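Local coordinates for thiamine-binding periplasmic protein (Escherichia coli, PDB 2QRY) that binds thiamine, thiamine phosphate and thiamine diphosphate with high affinity in the periplasm and serves the ThiBPQ ABC transporter that imports them, at residues E202-G205 / L206-G210; A236-S240 / E241-L245; A182-A185 / W186-A190; L144-L147 / V148-Q152. One frame throughout, in Å; residues are numbered along the deposited sequence.

In the fold
Along the chain the order is contact 4, contact 3, contact 1 and contact 2. Contacts 4 and 3 pair at the periphery, centres about 11 Å apart, where helices 144-149 and 182-190 touch through Leu147, Val148, Lys188 and Leu189. Contact 2, in the turn leading into strand 243-252, lies about 14 Å between centres from contact 4 and meets it directly: the carboxylate of Glu241 takes the backbone N-H groups of Leu144 and Lys145. Contact 1, on helix 200-208, touches none of the others and borders the bound thiamin phosphate. Contact 4 lies away from the thiamine site; the Trp186 side chain of contact 3 is about 12 Å from that of thiamine-binding Ser164.

Contact 1 (E202-G205 / L206-G210); sequences EAYG and LFLKG
The C-terminal half of helix 200-208, which flanks the thiamine pocket, brings the rings of Tyr204 and Phe207 together one turn apart and closes in a Schellman motif at Gly210. The ring pair is edge-to-face: an edge of Phe207 is directed at the face of Tyr204, with centroids 5.8 Å apart and planes inclined at 57°. Tyr204 CG sits beside its own carbonyl carbon (chi1 -152°), which leaves the ring on the flank where Phe207 and Leu208 can meet it. Leu208 approaches obliquely, its CD1 lying 3.7 Å from Tyr204 CD1, so that two residues of the next turn pack on one ring. The same ring also meets that of Trp200, an established thiamine-binding residue, and the nearest atoms of the Tyr204 side chain and the bound thiamin phosphate are about 4 Å apart.

Four successive backbone bonds hold the turn, the straightest running from Leu208 N to Tyr204 O at 2.9 Å with an N-H...O angle of 172°. At the helix end, Gly210 has positive phi, and its N donates to Phe207 O at 2.7 Å. Ala203 and Leu206 face strands 193-197 and 156-159, seating the helix on the sheet. On another side, the Lys209 chain bends at its third torsion as it runs back past the Gly205 carbonyl, CE lying 3.0 Å from Gly205 O. Its ammonium reaches a water, which accepts from Lys209 NZ at 2.7 Å and donates to Glu202 O at 3.2 Å.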
# COMPACT_ATOMS: atom_id res chain seq x y z
N GLU A 202 9.36 -8.41 -3.83
CA GLU A 202 10.47 -8.72 -4.72
C GLU A 202 11.28 -7.48 -5.05
O GLU A 202 12.51 -7.52 -5.08
CB GLU A 202 9.96 -9.35 -6.02
CG GLU A 202 11.08 -9.59 -7.03
CD GLU A 202 10.59 -10.26 -8.30
OE1 GLU A 202 9.37 -10.27 -8.55
OE2 GLU A 202 11.44 -10.76 -9.05
N ALA A 203 10.58 -6.38 -5.30
CA ALA A 203 11.21 -5.10 -5.62
C ALA A 203 12.18 -4.67 -4.52
O ALA A 203 13.34 -4.37 -4.78
CB ALA A 203 10.15 -4.03 -5.81
N TYR A 204 11.68 -4.65 -3.29
CA TYR A 204 12.47 -4.23 -2.14
C TYR A 204 13.64 -5.18 -1.91
O TYR A 204 14.74 -4.75 -1.55
CB TYR A 204 11.58 -4.15 -0.89
CG TYR A 204 12.05 -3.14 0.12
CD1 TYR A 204 12.80 -3.54 1.23
CD2 TYR A 204 11.79 -1.78 -0.05
CE1 TYR A 204 13.29 -2.60 2.14
CE2 TYR A 204 12.27 -0.84 0.86
CZ TYR A 204 13.02 -1.25 1.95
OH TYR A 204 13.50 -0.31 2.84
N GLY A 205 13.41 -6.46 -2.13
CA GLY A 205 14.47 -7.44 -1.95
C GLY A 205 15.62 -7.21 -2.91
O GLY A 205 16.79 -7.32 -2.52
N LEU A 206 15.31 -6.91 -4.17
CA LEU A 206 16.35 -6.66 -5.15
C LEU A 206 17.10 -5.41 -4.74
O LEU A 206 18.31 -5.34 -4.84
CB LEU A 206 15.76 -6.48 -6.55
CG LEU A 206 15.02 -7.70 -7.12
CD1 LEU A 206 14.27 -7.29 -8.37
CD2 LEU A 206 16.02 -8.80 -7.43
N PHE A 207 16.37 -4.41 -4.25
CA PHE A 207 17.04 -3.19 -3.81
C PHE A 207 18.06 -3.53 -2.73
O PHE A 207 19.24 -3.18 -2.84
CB PHE A 207 16.02 -2.18 -3.26
CG PHE A 207 16.65 -1.08 -2.44
CD1 PHE A 207 17.45 -0.11 -3.04
CD2 PHE A 207 16.44 -1.02 -1.06
CE1 PHE A 207 18.04 0.91 -2.27
CE2 PHE A 207 17.02 -0.01 -0.28
CZ PHE A 207 17.82 0.96 -0.89
N LEU A 208 17.60 -4.22 -1.69
CA LEU A 208 18.48 -4.58 -0.58
C LEU A 208 19.66 -5.43 -1.05
O LEU A 208 20.72 -5.43 -0.42
CB LEU A 208 17.71 -5.33 0.50
CG LEU A 208 16.62 -4.50 1.19
CD1 LEU A 208 15.83 -5.39 2.12
CD2 LEU A 208 17.26 -3.35 1.94
N LYS A 209 19.48 -6.17 -2.14
CA LYS A 209 20.55 -6.99 -2.67
C LYS A 209 21.53 -6.15 -3.51
O LYS A 209 22.56 -6.65 -3.96
CB LYS A 209 19.98 -8.16 -3.50
CG LYS A 209 19.55 -9.34 -2.62
CD LYS A 209 18.81 -10.43 -3.39
CE LYS A 209 17.38 -10.01 -3.74
NZ LYS A 209 16.53 -11.13 -4.27
N GLY A 210 21.19 -4.88 -3.71
CA GLY A 210 22.06 -3.98 -4.46
C GLY A 210 21.77 -3.82 -5.95
O GLY A 210 22.53 -3.16 -6.65
O HOH W 1 14.05 -10.11 -3.99

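Contact 2 (A236-S240 / E241-L245); sequences AANFS and EGHYL
The imidazole of His243 is presented edge-on to the backbone of 237-239, and its NE2 accepts a hydrogen bond from Phe239 N at 2.8 Å. The donor lies only 14° out of the ring plane and the N-H...N angle is 157°, so this is an in-plane bond to the ring nitrogen. Ala237 O sits at the same edge, 3.3 Å from His243 CE1. With CG anti to its carbonyl carbon, the histidine reaches back across the turn. Its other nitrogen, ND1, is hydrogen-bonded to Phe128 O, so partners at both nitrogens fix the rotation of the ring. The Asn238 side chain crosses the histidine obliquely, its amide plane nearly parallel to the imidazole, and the Phe239 ring lies near the imidazole at an oblique angle.

Between these groups the chain makes a type I beta turn, Phe239 to Gly242, in the connection from strand 234-236 to strand 243-252. Gly242 N closes the turn on Phe239 O at 3.0 Å.

Glu241 runs alongside Phe239, pointing the same way, with its carboxylate inclined 77° to the phenyl plane. Glu241 OE1 comes within 3.4 Å of Phe239 CB. A bend at the second torsion turns the carboxylate toward the start of helix 144-149, where OE1 and OE2 accept from the backbone N of Leu144 and Lys145 respectively.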
# COMPACT_ATOMS: atom_id res chain seq x y z
N ALA A 236 14.23 7.58 2.85
CA ALA A 236 13.21 7.82 1.84
C ALA A 236 13.42 9.27 1.41
O ALA A 236 13.37 10.18 2.24
CB ALA A 236 11.82 7.64 2.44
N ALA A 237 13.65 9.48 0.12
CA ALA A 237 13.88 10.82 -0.40
C ALA A 237 12.61 11.66 -0.36
O ALA A 237 11.57 11.26 -0.87
CB ALA A 237 14.42 10.75 -1.81
N ASN A 238 12.71 12.83 0.27
CA ASN A 238 11.58 13.74 0.40
C ASN A 238 11.56 14.66 -0.83
O ASN A 238 12.43 15.52 -0.98
CB ASN A 238 11.74 14.55 1.70
CG ASN A 238 10.48 15.33 2.08
OD1 ASN A 238 9.35 14.87 1.87
ND2 ASN A 238 10.68 16.49 2.68
N PHE A 239 10.58 14.47 -1.71
CA PHE A 239 10.50 15.28 -2.92
C PHE A 239 9.67 16.56 -2.76
O PHE A 239 8.64 16.57 -2.08
CB PHE A 239 9.97 14.45 -4.10
CG PHE A 239 10.90 13.35 -4.54
CD1 PHE A 239 12.24 13.35 -4.14
CD2 PHE A 239 10.45 12.33 -5.37
CE1 PHE A 239 13.11 12.35 -4.56
CE2 PHE A 239 11.32 11.32 -5.80
CZ PHE A 239 12.65 11.34 -5.39
N SER A 240 10.13 17.63 -3.41
CA SER A 240 9.48 18.93 -3.34
C SER A 240 8.08 19.01 -3.95
O SER A 240 7.32 19.91 -3.61
CB SER A 240 10.39 19.99 -3.98
OG SER A 240 10.68 19.71 -5.34
N GLU A 241 7.74 18.08 -4.84
CA GLU A 241 6.40 18.11 -5.41
C GLU A 241 5.39 17.62 -4.37
O GLU A 241 4.19 17.87 -4.47
CB GLU A 241 6.30 17.21 -6.66
CG GLU A 241 7.21 17.62 -7.80
CD GLU A 241 8.48 16.80 -7.85
OE1 GLU A 241 8.77 16.10 -6.84
OE2 GLU A 241 9.19 16.85 -8.87
N GLY A 242 5.89 16.92 -3.35
CA GLY A 242 5.01 16.38 -2.34
C GLY A 242 4.84 14.89 -2.63
O GLY A 242 5.32 14.42 -3.66
N HIS A 243 4.16 14.17 -1.75
CA HIS A 243 3.97 12.73 -1.93
C HIS A 243 2.52 12.27 -1.97
O HIS A 243 1.63 12.89 -1.36
CB HIS A 243 4.73 12.00 -0.82
CG HIS A 243 6.21 12.23 -0.87
ND1 HIS A 243 7.11 11.21 -1.09
CD2 HIS A 243 6.94 13.36 -0.79
CE1 HIS A 243 8.33 11.71 -1.15
NE2 HIS A 243 8.25 13.02 -0.98
N TYR A 244 2.28 11.17 -2.69
CA TYR A 244 0.95 10.62 -2.84
C TYR A 244 0.55 9.81 -1.62
O TYR A 244 1.32 9.00 -1.11
CB TYR A 244 0.88 9.75 -4.10
CG TYR A 244 -0.53 9.54 -4.60
CD1 TYR A 244 -1.42 8.71 -3.91
CD2 TYR A 244 -0.99 10.20 -5.74
CE1 TYR A 244 -2.74 8.53 -4.36
CE2 TYR A 244 -2.31 10.03 -6.19
CZ TYR A 244 -3.17 9.19 -5.50
OH TYR A 244 -4.46 9.02 -5.94
N LEU A 245 -0.68 10.03 -1.15
CA LEU A 245 -1.18 9.36 0.03
C LEU A 245 -1.89 8.05 -0.23
O LEU A 245 -2.68 7.93 -1.17
CB LEU A 245 -2.15 10.28 0.78
CG LEU A 245 -3.00 9.65 1.89
CD1 LEU A 245 -2.14 9.28 3.09
CD2 LEU A 245 -4.08 10.65 2.31

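Contact 3 (A182-A185 / W186-A190); sequences APQA and WQKLA
Trp186 lies against the first turn of its own helix through the pyrrole side of its indole: CD1 is 3.0 Å from Ala182 O and 4.0 Å from Ala182 CB. The same carbonyl receives the backbone N-H of Trp186 at 2.7 Å from N to O. Ala182 O thus meets both the peptide and the ring of one residue. Placing CG beside the backbone N (chi1 -85°) brings the CD1 edge of the indole back to Ala182 O, and Pro183 N lies at the ring edge, near its plane.

These contacts belong to helix 182-190, a short amphipathic helix at the surface of the solute-binding fold, whose i to i+4 bonding continues from Ala185 O to Leu189 N at 2.9 Å.

On a different flank of the helix, the longer polar chains follow their own hydrogen-bonded neighbours. Gln187 CG lies 3.3 Å from Pro183 O, the acceptor of Gln187 N at 2.9 Å. Gln184 folds at its second torsion, 57°, which turns its amide toward the next turn, where NE2 comes to 3.9 Å from Lys188 CE. The Gln184 and Gln187 amides are inclined at 44° and approach only loosely, 4.1 Å between Gln184 OE1 and Gln187 NE2.

The buried flank is held by three other helices. Helix 165-178 packs on Ala185 and Trp186 through Met174, and helix 310-328 brings Trp324 edge-to-face with the indole. Helix 144-149 supplies Leu147 and Val148 to Leu189.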
# COMPACT_ATOMS: atom_id res chain seq x y z
N ALA A 182 3.13 12.77 -18.93
CA ALA A 182 3.52 11.53 -18.26
C ALA A 182 4.27 10.54 -19.16
O ALA A 182 5.30 10.00 -18.77
CB ALA A 182 2.28 10.85 -17.66
N PRO A 183 3.77 10.30 -20.39
CA PRO A 183 4.45 9.35 -21.28
C PRO A 183 5.90 9.71 -21.62
O PRO A 183 6.76 8.84 -21.64
CB PRO A 183 3.54 9.30 -22.51
CG PRO A 183 2.85 10.63 -22.49
CD PRO A 183 2.56 10.83 -21.02
N GLN A 184 6.15 10.98 -21.89
CA GLN A 184 7.50 11.42 -22.22
C GLN A 184 8.37 11.25 -20.98
O GLN A 184 9.52 10.83 -21.06
CB GLN A 184 7.48 12.89 -22.66
CG GLN A 184 8.84 13.45 -23.06
CD GLN A 184 9.51 12.66 -24.18
OE1 GLN A 184 8.92 12.45 -25.25
NE2 GLN A 184 10.75 12.22 -23.94
N ALA A 185 7.80 11.56 -19.82
CA ALA A 185 8.52 11.42 -18.56
C ALA A 185 8.80 9.93 -18.34
O ALA A 185 9.89 9.55 -17.93
CB ALA A 185 7.69 11.97 -17.41
N TRP A 186 7.80 9.10 -18.62
CA TRP A 186 7.95 7.67 -18.46
C TRP A 186 9.07 7.10 -19.34
O TRP A 186 9.81 6.21 -18.90
CB TRP A 186 6.63 6.94 -18.75
CG TRP A 186 5.70 6.88 -17.54
CD1 TRP A 186 4.47 7.46 -17.41
CD2 TRP A 186 5.96 6.22 -16.30
NE1 TRP A 186 3.95 7.20 -16.16
CE2 TRP A 186 4.85 6.45 -15.46
CE3 TRP A 186 7.03 5.46 -15.81
CZ2 TRP A 186 4.77 5.94 -14.16
CZ3 TRP A 186 6.96 4.95 -14.51
CH2 TRP A 186 5.83 5.19 -13.70
N GLN A 187 9.20 7.60 -20.56
CA GLN A 187 10.27 7.11 -21.43
C GLN A 187 11.63 7.41 -20.81
O GLN A 187 12.55 6.60 -20.88
CB GLN A 187 10.17 7.74 -22.82
CG GLN A 187 8.96 7.26 -23.60
CD GLN A 187 8.83 7.92 -24.96
OE1 GLN A 187 9.76 7.87 -25.78
NE2 GLN A 187 7.68 8.53 -25.21
N LYS A 188 11.75 8.58 -20.18
CA LYS A 188 13.00 8.97 -19.53
C LYS A 188 13.26 8.11 -18.31
O LYS A 188 14.41 7.75 -18.04
CB LYS A 188 12.95 10.45 -19.12
CG LYS A 188 12.89 11.43 -20.27
CD LYS A 188 12.76 12.86 -19.76
CE LYS A 188 12.65 13.87 -20.90
NZ LYS A 188 12.38 15.24 -20.38
N LEU A 189 12.21 7.78 -17.56
CA LEU A 189 12.37 6.95 -16.37
C LEU A 189 12.72 5.52 -16.77
O LEU A 189 13.45 4.83 -16.05
CB LEU A 189 11.09 6.94 -15.53
CG LEU A 189 11.27 7.00 -14.00
CD1 LEU A 189 9.94 6.73 -13.31
CD2 LEU A 189 12.31 5.99 -13.54
N ALA A 190 12.20 5.07 -17.90
CA ALA A 190 12.46 3.71 -18.38
C ALA A 190 13.96 3.46 -18.59
O ALA A 190 14.43 2.34 -18.42
CB ALA A 190 11.70 3.46 -19.69

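Contact 4 (L144-L147 / V148-Q152); sequences LKEL and VESDQ
Ser150 N donates to Glu146 O at 2.6 Å, with an N-H...O angle of 157°, and this bond marks the C-terminal end of helix 144-149. Ser150 is the first residue to leave helical backbone angles, and its hydroxyl then forms an ST turn: OG accepts from Gln152 N at 3.1 Å. With OG anti to the backbone N (chi1 179°), the hydroxyl is directed forward along the departing chain, while Ser150 CB packs against Glu146 CG.

One residue earlier, Glu149 N bonds to Lys145 O at 2.9 Å. The two side chains cross, but the Lys145 NZ to Glu149 OE1 salt bridge is long at 3.7 Å, and the carboxylate lies equally against the lysine's methylenes, OE2 being 3.6 Å from Lys145 CG. Glu149 OE2 has a firmer partner in the hydroxyl of Tyr178. The carbonyls at the helix end are gathered by Lys192, whose NZ donates to Leu147 O and Ser150 O.

The apolar flank joins this helix to helices 165-178 and 182-190: Leu144 meets Trp173 and Met174 of the first, while Val148 meets Lys188 of the second. Within the helix, the valine branch beside its own backbone N does the touching, as CG2 comes to 3.3 Å from Leu144 O and 3.6 Å from Leu144 CD2.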
# COMPACT_ATOMS: atom_id res chain seq x y z
N LEU A 144 10.66 14.30 -7.84
CA LEU A 144 10.35 13.24 -8.79
C LEU A 144 10.86 13.69 -10.15
O LEU A 144 11.34 12.88 -10.95
CB LEU A 144 8.85 12.99 -8.85
CG LEU A 144 8.36 11.56 -9.17
CD1 LEU A 144 6.88 11.61 -9.55
CD2 LEU A 144 9.17 10.97 -10.30
N LYS A 145 10.75 14.99 -10.39
CA LYS A 145 11.17 15.57 -11.66
C LYS A 145 12.66 15.35 -11.92
O LYS A 145 13.05 14.99 -13.03
CB LYS A 145 10.85 17.07 -11.68
CG LYS A 145 11.35 17.82 -12.90
CD LYS A 145 10.69 19.20 -12.99
CE LYS A 145 11.17 20.00 -14.19
NZ LYS A 145 12.54 20.53 -13.98
N GLU A 146 13.48 15.56 -10.90
CA GLU A 146 14.91 15.36 -11.05
C GLU A 146 15.23 13.89 -11.30
O GLU A 146 16.01 13.56 -12.19
CB GLU A 146 15.65 15.85 -9.81
CG GLU A 146 17.12 15.48 -9.81
CD GLU A 146 17.90 16.12 -8.67
OE1 GLU A 146 17.35 16.23 -7.56
OE2 GLU A 146 19.06 16.49 -8.90
N LEU A 147 14.63 13.01 -10.50
CA LEU A 147 14.83 11.57 -10.66
C LEU A 147 14.58 11.14 -12.10
O LEU A 147 15.31 10.31 -12.64
CB LEU A 147 13.91 10.80 -9.71
CG LEU A 147 13.84 9.27 -9.82
CD1 LEU A 147 13.10 8.70 -8.62
CD2 LEU A 147 13.11 8.88 -11.09
N VAL A 148 13.55 11.70 -12.71
CA VAL A 148 13.18 11.37 -14.08
C VAL A 148 14.06 12.03 -15.15
O VAL A 148 14.43 11.40 -16.14
CB VAL A 148 11.72 11.78 -14.39
CG1 VAL A 148 11.42 11.61 -15.88
CG2 VAL A 148 10.75 10.94 -13.56
N GLU A 149 14.40 13.29 -14.93
CA GLU A 149 15.17 14.05 -15.90
C GLU A 149 16.68 14.19 -15.72
O GLU A 149 17.39 14.48 -16.68
CB GLU A 149 14.53 15.43 -16.04
CG GLU A 149 13.15 15.36 -16.67
CD GLU A 149 12.30 16.57 -16.37
OE1 GLU A 149 12.84 17.70 -16.37
OE2 GLU A 149 11.08 16.39 -16.14
N SER A 150 17.16 13.98 -14.50
CA SER A 150 18.59 14.09 -14.21
C SER A 150 19.47 13.30 -15.17
O SER A 150 19.03 12.31 -15.75
CB SER A 150 18.87 13.63 -12.77
OG SER A 150 20.25 13.70 -12.47
N ASP A 151 20.71 13.75 -15.32
CA ASP A 151 21.67 13.08 -16.20
C ASP A 151 22.37 11.98 -15.42
O ASP A 151 23.08 11.16 -16.00
CB ASP A 151 22.70 14.08 -16.72
CG ASP A 151 22.07 15.34 -17.28
OD1 ASP A 151 21.48 16.11 -16.48
OD2 ASP A 151 22.16 15.55 -18.51
N GLN A 152 22.19 11.97 -14.11
CA GLN A 152 22.80 10.96 -13.26
C GLN A 152 22.25 9.59 -13.69
O GLN A 152 21.08 9.49 -14.08
CB GLN A 152 22.44 11.21 -11.79
CG GLN A 152 22.89 12.56 -11.24
CD GLN A 152 24.25 12.52 -10.55
OE1 GLN A 152 25.27 12.25 -11.18
NE2 GLN A 152 24.26 12.78 -9.24